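Local coordinates for protein chlorite dismutase (Nitrobacter winogradskyi, PDB 3QPI) that is a heme b enzyme that breaks down chlorite to chloride and molecular oxygen, at residues Trp14-Val19 / Ile177-Ala182; Glu25-Ala30 / Thr48-Arg53; Ala94-Met99 / Trp168-Arg173. One frame throughout, in Å; residues are numbered along the deposited sequence.

Contact 1: residues Trp14-Val19 / Ile177-Ala182; sequences WSILSV and IRLARA
The carbonyl oxygen of R178 takes two backbone donors from consecutive residues: L17 N at 2.8 Å, strongly bent, and S18 N at 3.3 Å, both weak. The extra residue shifts the register by one between the I16–L179 and S18–R178 pairs, and regular bonding resumes with R178 N to S18 O at 2.8 Å. On the R178 side of the sheet, S18 OG lies against R178 CB. The arginine chain bends at chi2 (-63°) and carries NH1 back over the carbonyl of its neighbour I177, well above the carbonyl plane, while NE forms a salt bridge with E156.

I16 and L179 lie side by side on the other face, pointing the same way, and are tightly packed, with I16 CG1 3.4 Å from L179 CD1. At the far end the W14 ring lies against the backbone of R181, CE3 3.4 Å from its N. R181 CD sits over one ring face, while NH2 and NH1 hydrogen-bond to the carbonyls of N80 and R79. W144 meets W14 edge-to-face. L17 and S18 opposite R178 form a classic beta bulge between neighbouring antiparallel strands 14-23 and 171-181, in the dimeric alpha/beta-barrel fold of chlorite dismutases.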
loop_
_atom_site.group_PDB
_atom_site.type_symbol
_atom_site.label_atom_id
_atom_site.label_comp_id
_atom_site.label_asym_id
_atom_site.label_seq_id
_atom_site.Cartn_x
_atom_site.Cartn_y
_atom_site.Cartn_z
ATOM N N TRP A 14 -3.890 -2.485 15.936
ATOM C CA TRP A 14 -2.598 -3.018 15.477
ATOM C C TRP A 14 -1.538 -2.408 16.315
ATOM O O TRP A 14 -1.634 -1.229 16.615
ATOM C CB TRP A 14 -2.326 -2.679 14.018
ATOM C CG TRP A 14 -3.334 -3.293 13.076
ATOM C CD1 TRP A 14 -4.494 -2.751 12.666
ATOM C CD2 TRP A 14 -3.229 -4.573 12.453
ATOM N NE1 TRP A 14 -5.160 -3.633 11.809
ATOM C CE2 TRP A 14 -4.389 -4.759 11.672
ATOM C CE3 TRP A 14 -2.265 -5.588 12.490
ATOM C CZ2 TRP A 14 -4.614 -5.918 10.940
ATOM C CZ3 TRP A 14 -2.491 -6.751 11.748
ATOM C CH2 TRP A 14 -3.652 -6.897 10.994
ATOM N N SER A 15 -0.562 -3.206 16.748
ATOM C CA SER A 15 0.631 -2.615 17.361
ATOM C C SER A 15 1.605 -2.455 16.223
ATOM O O SER A 15 1.551 -3.187 15.202
ATOM C CB SER A 15 1.242 -3.489 18.463
ATOM O OG SER A 15 1.442 -4.804 17.985
ATOM N N ILE A 16 2.456 -1.465 16.375
ATOM C CA ILE A 16 3.457 -1.185 15.356
ATOM C C ILE A 16 4.784 -1.861 15.712
ATOM O O ILE A 16 5.446 -1.495 16.702
ATOM C CB ILE A 16 3.693 0.339 15.169
ATOM C CG1 ILE A 16 2.433 1.009 14.613
ATOM C CG2 ILE A 16 4.877 0.590 14.209
ATOM C CD1 ILE A 16 2.428 2.516 14.801
ATOM N N LEU A 17 5.134 -2.850 14.893
ATOM C CA LEU A 17 6.424 -3.564 14.958
ATOM C C LEU A 17 7.555 -2.603 14.657
ATOM O O LEU A 17 8.467 -2.433 15.458
ATOM C CB LEU A 17 6.427 -4.727 13.944
ATOM C CG LEU A 17 5.362 -5.761 14.311
ATOM C CD1 LEU A 17 5.172 -6.895 13.277
ATOM C CD2 LEU A 17 5.685 -6.318 15.707
ATOM N N SER A 18 7.458 -1.920 13.523
ATOM C CA SER A 18 8.544 -1.054 13.074
ATOM C C SER A 18 8.085 0.014 12.092
ATOM O O SER A 18 7.148 -0.192 11.297
ATOM C CB SER A 18 9.635 -1.890 12.390
ATOM O OG SER A 18 9.038 -2.721 11.411
ATOM N N VAL A 19 8.786 1.137 12.146
ATOM C CA VAL A 19 8.709 2.174 11.130
ATOM C C VAL A 19 10.117 2.464 10.621
ATOM O O VAL A 19 10.986 2.873 11.401
ATOM C CB VAL A 19 8.147 3.478 11.701
ATOM C CG1 VAL A 19 8.097 4.559 10.608
ATOM C CG2 VAL A 19 6.765 3.242 12.330
ATOM N N ILE A 177 5.989 0.885 7.223
ATOM C CA ILE A 177 5.390 0.591 8.528
ATOM C C ILE A 177 4.964 -0.875 8.596
ATOM O O ILE A 177 4.282 -1.366 7.692
ATOM C CB ILE A 177 4.184 1.511 8.796
ATOM C CG1 ILE A 177 4.606 2.979 8.648
ATOM C CG2 ILE A 177 3.620 1.265 10.202
ATOM C CD1 ILE A 177 3.476 3.933 8.633
ATOM N N ARG A 178 5.380 -1.584 9.647
ATOM C CA ARG A 178 4.958 -2.976 9.812
ATOM C C ARG A 178 4.176 -3.173 11.105
ATOM O O ARG A 178 4.518 -2.598 12.137
ATOM C CB ARG A 178 6.161 -3.939 9.783
ATOM C CG ARG A 178 6.941 -3.915 8.467
ATOM C CD ARG A 178 6.092 -4.387 7.277
ATOM N NE ARG A 178 6.862 -4.376 6.035
ATOM C CZ ARG A 178 6.934 -3.346 5.187
ATOM N NH1 ARG A 178 6.274 -2.207 5.421
ATOM N NH2 ARG A 178 7.691 -3.453 4.095
ATOM N N LEU A 179 3.159 -4.033 11.057
ATOM C CA LEU A 179 2.230 -4.203 12.179
ATOM C C LEU A 179 2.022 -5.652 12.582
ATOM O O LEU A 179 2.162 -6.562 11.760
ATOM C CB LEU A 179 0.839 -3.664 11.822
ATOM C CG LEU A 179 0.615 -2.230 11.349
ATOM C CD1 LEU A 179 1.177 -1.221 12.350
ATOM C CD2 LEU A 179 1.202 -2.026 9.893
ATOM N N ALA A 180 1.610 -5.828 13.841
ATOM C CA ALA A 180 1.148 -7.104 14.375
ATOM C C ALA A 180 -0.213 -6.886 15.035
ATOM O O ALA A 180 -0.418 -5.895 15.747
ATOM C CB ALA A 180 2.144 -7.652 15.395
ATOM N N ARG A 181 -1.144 -7.800 14.792
ATOM C CA ARG A 181 -2.490 -7.641 15.310
ATOM C C ARG A 181 -2.473 -7.621 16.848
ATOM O O ARG A 181 -1.884 -8.498 17.499
ATOM C CB ARG A 181 -3.416 -8.736 14.788
ATOM C CG ARG A 181 -4.899 -8.454 15.054
ATOM C CD ARG A 181 -5.790 -8.994 13.923
ATOM N NE ARG A 181 -6.250 -10.351 14.228
ATOM C CZ ARG A 181 -6.459 -11.306 13.322
ATOM N NH1 ARG A 181 -6.242 -11.082 12.031
ATOM N NH2 ARG A 181 -6.885 -12.499 13.712
ATOM N N ALA A 182 -3.090 -6.588 17.415
ATOM C CA ALA A 182 -3.166 -6.442 18.856
ATOM C C ALA A 182 -4.425 -7.127 19.382
ATOM O O ALA A 182 -4.373 -8.267 19.845
ATOM C CB ALA A 182 -3.167 -4.984 19.228
HETATM O O HOH W 1 0.424 -6.998 18.966
#

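Contact 2: residues Glu25-Ala30 / Thr48-Arg53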
loop_
_atom_site.group_PDB
_atom_site.type_symbol
_atom_site.label_atom_id
_atom_site.label_comp_id
_atom_site.label_asym_id
_atom_site.label_seq_id
_atom_site.Cartn_x
_atom_site.Cartn_y
_atom_site.Cartn_z
ATOM N N GLU A 25 11.448 11.617 3.510
ATOM C CA GLU A 25 11.246 11.737 4.940
ATOM C C GLU A 25 10.369 10.606 5.494
ATOM O O GLU A 25 9.357 10.236 4.916
ATOM C CB GLU A 25 10.633 13.101 5.222
ATOM C CG GLU A 25 10.411 13.415 6.675
ATOM C CD GLU A 25 9.708 14.755 6.842
ATOM O OE1 GLU A 25 9.040 14.963 7.878
ATOM O OE2 GLU A 25 9.817 15.598 5.921
ATOM N N SER A 26 10.786 10.061 6.625
ATOM C CA SER A 26 10.092 8.961 7.269
ATOM C C SER A 26 8.983 9.506 8.165
ATOM O O SER A 26 8.525 10.634 7.993
ATOM C CB SER A 26 11.103 8.138 8.071
ATOM O OG SER A 26 10.543 6.935 8.566
ATOM N N LEU A 27 8.535 8.701 9.114
ATOM C CA LEU A 27 7.507 9.139 10.044
ATOM C C LEU A 27 7.960 8.841 11.448
ATOM O O LEU A 27 8.775 7.942 11.675
ATOM C CB LEU A 27 6.186 8.427 9.782
ATOM C CG LEU A 27 5.529 8.762 8.454
ATOM C CD1 LEU A 27 4.457 7.717 8.114
ATOM C CD2 LEU A 27 4.960 10.170 8.490
ATOM N N MET A 28 7.417 9.600 12.388
ATOM C CA MET A 28 7.764 9.465 13.788
ATOM C C MET A 28 7.341 8.095 14.319
ATOM O O MET A 28 6.407 7.477 13.802
ATOM C CB MET A 28 7.063 10.579 14.560
ATOM C CG MET A 28 7.240 10.541 16.064
ATOM S SD MET A 28 6.337 11.894 16.869
ATOM C CE MET A 28 6.795 13.291 15.833
ATOM N N ALA A 29 8.040 7.621 15.345
ATOM C CA ALA A 29 7.704 6.353 16.003
ATOM C C ALA A 29 6.371 6.439 16.754
ATOM O O ALA A 29 6.025 7.481 17.307
ATOM C CB ALA A 29 8.809 5.953 16.971
ATOM N N ALA A 30 5.625 5.337 16.757
ATOM C CA ALA A 30 4.406 5.233 17.555
ATOM C C ALA A 30 4.216 3.769 17.935
ATOM O O ALA A 30 4.822 2.906 17.310
ATOM C CB ALA A 30 3.196 5.760 16.774
ATOM N N THR A 48 -0.540 13.959 18.265
ATOM C CA THR A 48 -0.380 12.597 17.757
ATOM C C THR A 48 0.834 12.457 16.835
ATOM O O THR A 48 1.086 13.317 15.995
ATOM C CB THR A 48 -1.642 12.125 16.997
ATOM O OG1 THR A 48 -1.432 10.799 16.496
ATOM C CG2 THR A 48 -1.972 13.061 15.828
ATOM N N PRO A 49 1.592 11.361 16.984
ATOM C CA PRO A 49 2.809 11.165 16.185
ATOM C C PRO A 49 2.587 11.442 14.710
ATOM O O PRO A 49 3.363 12.171 14.105
ATOM C CB PRO A 49 3.142 9.688 16.414
ATOM C CG PRO A 49 2.621 9.419 17.784
ATOM C CD PRO A 49 1.362 10.240 17.910
ATOM N N TRP A 50 1.551 10.846 14.139
ATOM C CA TRP A 50 1.170 11.144 12.767
ATOM C C TRP A 50 -0.214 10.614 12.514
ATOM O O TRP A 50 -0.694 9.746 13.253
ATOM C CB TRP A 50 2.148 10.537 11.744
ATOM C CG TRP A 50 2.598 9.118 12.017
ATOM C CD1 TRP A 50 3.730 8.743 12.669
ATOM C CD2 TRP A 50 1.936 7.902 11.632
ATOM N NE1 TRP A 50 3.815 7.374 12.720
ATOM C CE2 TRP A 50 2.725 6.835 12.091
ATOM C CE3 TRP A 50 0.751 7.619 10.945
ATOM C CZ2 TRP A 50 2.381 5.503 11.881
ATOM C CZ3 TRP A 50 0.404 6.299 10.738
ATOM C CH2 TRP A 50 1.222 5.255 11.198
ATOM N N GLN A 51 -0.843 11.146 11.475
ATOM C CA GLN A 51 -2.163 10.720 11.040
ATOM C C GLN A 51 -2.267 10.896 9.533
ATOM O O GLN A 51 -1.864 11.922 8.993
ATOM C CB GLN A 51 -3.240 11.554 11.726
ATOM C CG GLN A 51 -4.645 11.019 11.528
ATOM C CD GLN A 51 -5.658 11.784 12.360
ATOM O OE1 GLN A 51 -5.881 12.979 12.143
ATOM N NE2 GLN A 51 -6.264 11.109 13.331
ATOM N N LEU A 52 -2.827 9.896 8.865
ATOM C CA LEU A 52 -2.818 9.827 7.421
ATOM C C LEU A 52 -4.182 9.391 6.923
ATOM O O LEU A 52 -4.799 8.530 7.523
ATOM C CB LEU A 52 -1.785 8.793 6.993
ATOM C CG LEU A 52 -0.327 9.141 7.300
ATOM C CD1 LEU A 52 0.548 8.000 6.859
ATOM C CD2 LEU A 52 0.090 10.409 6.597
ATOM N N ARG A 53 -4.658 9.975 5.828
ATOM C CA ARG A 53 -6.015 9.693 5.342
ATOM C C ARG A 53 -6.021 9.379 3.862
ATOM O O ARG A 53 -5.220 9.925 3.086
ATOM C CB ARG A 53 -6.936 10.886 5.597
ATOM C CG ARG A 53 -6.886 11.352 7.023
ATOM C CD ARG A 53 -7.651 12.641 7.246
ATOM N NE ARG A 53 -7.503 13.096 8.630
ATOM C CZ ARG A 53 -8.514 13.320 9.468
ATOM N NH1 ARG A 53 -9.777 13.163 9.076
ATOM N NH2 ARG A 53 -8.269 13.729 10.706
HETATM O O HOH W 2 5.640 11.824 11.576
#
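W50, at the start of the antiparallel sheet's outermost strand within this chain, 50-54, brings the NE1 edge of its indole to the M28 carbonyl in the loop between strands 14-23 and 32-37. NE1 lies 2.8 Å from M28 O, which sits at the ring edge near the indole plane. The bond is weak, because the N-H points well off the oxygen (130°). With chi1 of 43°, CG of W50 stands between its own backbone N and carbonyl carbon, and this turns the ring toward the loop.

The dense part of the contact gathers around L27. Its CB lies over the face of the five-membered ring of W50, a CH-pi contact with CB 4.1 Å from the ring centroid and 24° off the normal. Beyond it the leucine reaches tip to tip toward L52, CD1 to CD1 at 4.1 Å. Here W50 and L52 are buried, and I177 from strand 171-181 packs against both L27 and W50, so that the loop and the edge strand share one apolar layer with the middle of the sheet.

The P49 side is the solvent side, with M28 exposed and P49 partly so. The M28 chain crosses the proline at about a right angle, with SD 3.7 Å from P49 CA. A30 takes another part of the same ring, its CB 3.8 Å from P49 CG. A water bridges the two backbones: it accepts from M28 N at 3.0 Å and gives a weak, long bond to P49 O at 3.4 Å.

Contact 3: residues Ala94-Met99 / Trp168-Arg173; sequences AAWWEM and WTYVER. With HEM (protoporphyrin IX containing Fe), chain C.
Helix 94-98 comes closest to segment 168-173 where the CA of W96 stands 6.1 Å from the CA of Y170, and M99 is the first residue to leave the helical conformation; no direct hydrogen bond joins the two segments. The side chains do the joining. W96 brings CE3 over one face of the Y170 ring, offset toward the rim and 3.7 Å from Y170 CG. The pair is neither a stack nor edge-to-face: the six-membered ring of W96 and the Y170 ring have planes 58° apart and centroids separated by 5.3 Å. M99 and Y170 reach toward each other from opposite directions, and M99 CE lies on the same side of the Y170 ring as W96, touching Y170 CZ at 3.6 Å; SD makes an oblique Met-aromatic contact. A leucine in place of Y170 would probably leave M99 CE without its aromatic partner and open a gap beside W96.

Just beyond, E172 and R173 both face R91 of strand 84-92 across a classic beta bulge, where strand 171-181 pairs with strand 84-92 in the antiparallel sheet. At this point a water accepts from A94 N at 2.9 Å, at the start of the helix, and donates to E172 OE2 at 2.7 Å. The helix end may polarise this bridge.

W96 and W168 both line the heme pocket. CG of W96 is anti to the backbone N (chi1 177°), and the indole extends to the heme propionate, where NE1 is 3.8 Å from O2D, a touch rather than a bond. K92, itself hydrogen-bonded to the heme, makes a cation-pi contact with W96. W168 turns its ring edge to a heme vinyl group, CZ2 3.7 Å from CAC, while its NE1 bonds to E174.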
loop_
_atom_site.group_PDB
_atom_site.type_symbol
_atom_site.label_atom_id
_atom_site.label_comp_id
_atom_site.label_asym_id
_atom_site.label_seq_id
_atom_site.Cartn_x
_atom_site.Cartn_y
_atom_site.Cartn_z
ATOM N N ALA A 94 6.084 14.668 -9.612
ATOM C CA ALA A 94 5.459 15.517 -10.623
ATOM C C ALA A 94 5.619 14.934 -12.032
ATOM O O ALA A 94 4.672 14.916 -12.810
ATOM C CB ALA A 94 6.043 16.939 -10.566
ATOM N N ALA A 95 6.803 14.440 -12.358
ATOM C CA ALA A 95 7.014 13.826 -13.665
ATOM C C ALA A 95 6.014 12.671 -13.918
ATOM O O ALA A 95 5.510 12.512 -15.021
ATOM C CB ALA A 95 8.483 13.338 -13.811
ATOM N N TRP A 96 5.724 11.878 -12.901
ATOM C CA TRP A 96 4.703 10.826 -13.027
ATOM C C TRP A 96 3.328 11.399 -13.387
ATOM O O TRP A 96 2.662 10.953 -14.334
ATOM C CB TRP A 96 4.572 10.012 -11.714
ATOM C CG TRP A 96 3.471 8.974 -11.780
ATOM C CD1 TRP A 96 2.218 9.053 -11.212
ATOM C CD2 TRP A 96 3.518 7.711 -12.471
ATOM N NE1 TRP A 96 1.495 7.906 -11.499
ATOM C CE2 TRP A 96 2.267 7.069 -12.264
ATOM C CE3 TRP A 96 4.494 7.059 -13.239
ATOM C CZ2 TRP A 96 1.968 5.814 -12.810
ATOM C CZ3 TRP A 96 4.200 5.803 -13.770
ATOM C CH2 TRP A 96 2.948 5.201 -13.562
ATOM N N TRP A 97 2.900 12.387 -12.620
ATOM C CA TRP A 97 1.541 12.887 -12.740
ATOM C C TRP A 97 1.333 13.674 -14.033
ATOM O O TRP A 97 0.215 13.725 -14.549
ATOM C CB TRP A 97 1.169 13.716 -11.506
ATOM C CG TRP A 97 1.122 12.854 -10.271
ATOM C CD1 TRP A 97 1.918 12.944 -9.158
ATOM C CD2 TRP A 97 0.243 11.745 -10.048
ATOM N NE1 TRP A 97 1.572 11.967 -8.249
ATOM C CE2 TRP A 97 0.548 11.216 -8.773
ATOM C CE3 TRP A 97 -0.781 11.150 -10.803
ATOM C CZ2 TRP A 97 -0.119 10.122 -8.244
ATOM C CZ3 TRP A 97 -1.449 10.062 -10.270
ATOM C CH2 TRP A 97 -1.114 9.559 -9.003
ATOM N N GLU A 98 2.408 14.245 -14.578
ATOM C CA GLU A 98 2.320 14.968 -15.840
ATOM C C GLU A 98 2.091 14.031 -17.028
ATOM O O GLU A 98 1.488 14.419 -18.000
ATOM C CB GLU A 98 3.582 15.820 -16.066
ATOM C CG GLU A 98 3.638 17.048 -15.149
ATOM C CD GLU A 98 4.948 17.844 -15.228
ATOM O OE1 GLU A 98 5.322 18.456 -14.192
ATOM O OE2 GLU A 98 5.591 17.880 -16.310
ATOM N N MET A 99 2.578 12.801 -16.962
ATOM C CA MET A 99 2.362 11.854 -18.060
ATOM C C MET A 99 0.881 11.559 -18.342
ATOM O O MET A 99 0.032 11.637 -17.445
ATOM C CB MET A 99 3.091 10.541 -17.774
ATOM C CG MET A 99 4.605 10.609 -18.031
ATOM S SD MET A 99 5.350 8.967 -17.971
ATOM C CE MET A 99 5.288 8.627 -16.222
ATOM N N TRP A 168 8.747 2.207 -9.979
ATOM C CA TRP A 168 9.237 2.733 -8.717
ATOM C C TRP A 168 10.270 3.851 -8.838
ATOM O O TRP A 168 10.533 4.539 -7.846
ATOM C CB TRP A 168 9.752 1.627 -7.785
ATOM C CG TRP A 168 8.788 1.462 -6.591
ATOM C CD1 TRP A 168 8.967 1.909 -5.306
ATOM C CD2 TRP A 168 7.483 0.857 -6.625
ATOM N NE1 TRP A 168 7.862 1.591 -4.533
ATOM C CE2 TRP A 168 6.944 0.940 -5.317
ATOM C CE3 TRP A 168 6.733 0.227 -7.629
ATOM C CZ2 TRP A 168 5.686 0.420 -4.990
ATOM C CZ3 TRP A 168 5.485 -0.298 -7.303
ATOM C CH2 TRP A 168 4.972 -0.184 -5.994
ATOM N N THR A 169 10.833 4.048 -10.036
ATOM C CA THR A 169 11.781 5.140 -10.228
ATOM C C THR A 169 11.065 6.468 -10.085
ATOM O O THR A 169 11.706 7.499 -9.895
ATOM C CB THR A 169 12.490 5.103 -11.616
ATOM O OG1 THR A 169 11.518 5.267 -12.650
ATOM C CG2 THR A 169 13.238 3.793 -11.829
ATOM N N TYR A 170 9.734 6.445 -10.171
ATOM C CA TYR A 170 8.939 7.652 -9.981
ATOM C C TYR A 170 8.486 7.902 -8.522
ATOM O O TYR A 170 7.820 8.910 -8.242
ATOM C CB TYR A 170 7.695 7.602 -10.879
ATOM C CG TYR A 170 8.014 7.631 -12.350
ATOM C CD1 TYR A 170 8.157 8.846 -13.032
ATOM C CD2 TYR A 170 8.172 6.454 -13.066
ATOM C CE1 TYR A 170 8.464 8.882 -14.403
ATOM C CE2 TYR A 170 8.486 6.480 -14.440
ATOM C CZ TYR A 170 8.620 7.694 -15.090
ATOM O OH TYR A 170 8.923 7.703 -16.427
ATOM N N VAL A 171 8.820 7.002 -7.597
ATOM C CA VAL A 171 8.450 7.222 -6.193
ATOM C C VAL A 171 9.442 8.154 -5.505
ATOM O O VAL A 171 10.637 7.907 -5.526
ATOM C CB VAL A 171 8.358 5.899 -5.412
ATOM C CG1 VAL A 171 8.144 6.160 -3.915
ATOM C CG2 VAL A 171 7.243 5.050 -5.975
ATOM N N GLU A 172 8.953 9.220 -4.896
ATOM C CA GLU A 172 9.846 10.204 -4.295
ATOM C C GLU A 172 9.717 10.276 -2.777
ATOM O O GLU A 172 10.537 10.911 -2.111
ATOM C CB GLU A 172 9.610 11.595 -4.904
ATOM C CG GLU A 172 8.270 12.238 -4.531
ATOM C CD GLU A 172 8.109 13.622 -5.153
ATOM O OE1 GLU A 172 7.366 14.457 -4.603
ATOM O OE2 GLU A 172 8.736 13.878 -6.205
ATOM N N ARG A 173 8.672 9.663 -2.232
ATOM C CA ARG A 173 8.602 9.469 -0.798
ATOM C C ARG A 173 7.886 8.159 -0.498
ATOM O O ARG A 173 6.881 7.840 -1.125
ATOM C CB ARG A 173 7.913 10.642 -0.097
ATOM C CG ARG A 173 8.008 10.583 1.421
ATOM C CD ARG A 173 7.334 11.776 2.120
ATOM N NE ARG A 173 7.462 11.659 3.578
ATOM C CZ ARG A 173 6.715 12.305 4.478
ATOM N NH1 ARG A 173 5.770 13.153 4.090
ATOM N NH2 ARG A 173 6.918 12.100 5.782
HETATM C CHA HEM C . -1.999 -0.309 -7.654
HETATM C CHB HEM C . -2.216 -5.089 -7.549
HETATM C CHC HEM C . 1.214 -5.170 -4.103
HETATM C CHD HEM C . 1.593 -0.471 -4.458
HETATM C C1A HEM C . -2.319 -1.607 -7.865
HETATM C C2A HEM C . -3.357 -1.993 -8.808
HETATM C C3A HEM C . -3.463 -3.336 -8.801
HETATM C C4A HEM C . -2.464 -3.809 -7.845
HETATM C CMA HEM C . -4.441 -4.196 -9.682
HETATM C CAA HEM C . -4.107 -0.947 -9.649
HETATM C CBA HEM C . -5.456 -0.532 -9.079
HETATM C CGA HEM C . -6.105 0.334 -10.140
HETATM O O1A HEM C . -6.209 1.544 -9.864
HETATM O O2A HEM C . -6.486 -0.156 -11.250
HETATM C C1B HEM C . -1.319 -5.444 -6.601
HETATM C C2B HEM C . -1.211 -6.806 -6.140
HETATM C C3B HEM C . -0.307 -6.817 -5.171
HETATM C C4B HEM C . 0.218 -5.475 -5.004
HETATM C CMB HEM C . -2.019 -8.042 -6.610
HETATM C CAB HEM C . 0.107 -8.100 -4.416
HETATM C CBB HEM C . 0.105 -8.104 -3.081
HETATM C C1C HEM C . 1.657 -3.921 -3.896
HETATM C C2C HEM C . 2.680 -3.468 -2.953
HETATM C C3C HEM C . 2.732 -2.141 -3.054
HETATM C C4C HEM C . 1.785 -1.751 -4.083
HETATM C CMC HEM C . 3.455 -4.387 -1.979
HETATM C CAC HEM C . 3.628 -1.118 -2.336
HETATM C CBC HEM C . 4.828 -1.499 -1.878
HETATM C C1D HEM C . 0.666 0.021 -5.287
HETATM C C2D HEM C . 0.521 1.429 -5.569
HETATM C C3D HEM C . -0.624 1.452 -6.573
HETATM C C4D HEM C . -1.002 0.077 -6.790
HETATM C CMD HEM C . 1.293 2.669 -5.012
HETATM C CAD HEM C . -1.238 2.682 -7.256
HETATM C CBD HEM C . -0.506 2.829 -8.599
HETATM C CGD HEM C . -0.931 4.123 -9.256
HETATM O O1D HEM C . -2.156 4.327 -9.414
HETATM O O2D HEM C . -0.049 4.950 -9.622
HETATM N NA HEM C . -1.772 -2.745 -7.246
HETATM N NB HEM C . -0.435 -4.628 -5.897
HETATM N NC HEM C . 1.140 -2.853 -4.574
HETATM N ND HEM C . -0.236 -0.758 -6.033
HETATM FE FE HEM C . -0.130 -2.659 -5.996
HETATM O O HOH W 3 8.093 15.852 -7.899
#

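How the contacts relate
Contacts 1 and 3 both use strand 171-181, but their centres lie about 28 Å apart, on opposite sides of the chain's centre. Contact 2 stands about 13 Å, centre to centre, from contact 1 and directly adjoins it: I16 CD1 is 3.5 Å from A30 O, and V19 CG1 meets L27 O. It also touches contact 3 through R173, whose NE lies 2.7 Å from E25 O while NH2 probably bonds to S26 O, tying the loop to the strand. Contact 3 alone of the three contributes residues to the heme pocket. The side chain of L52 in contact 2 is about 13 Å from the heme, and that of R178 in contact 1 about 7 Å from it.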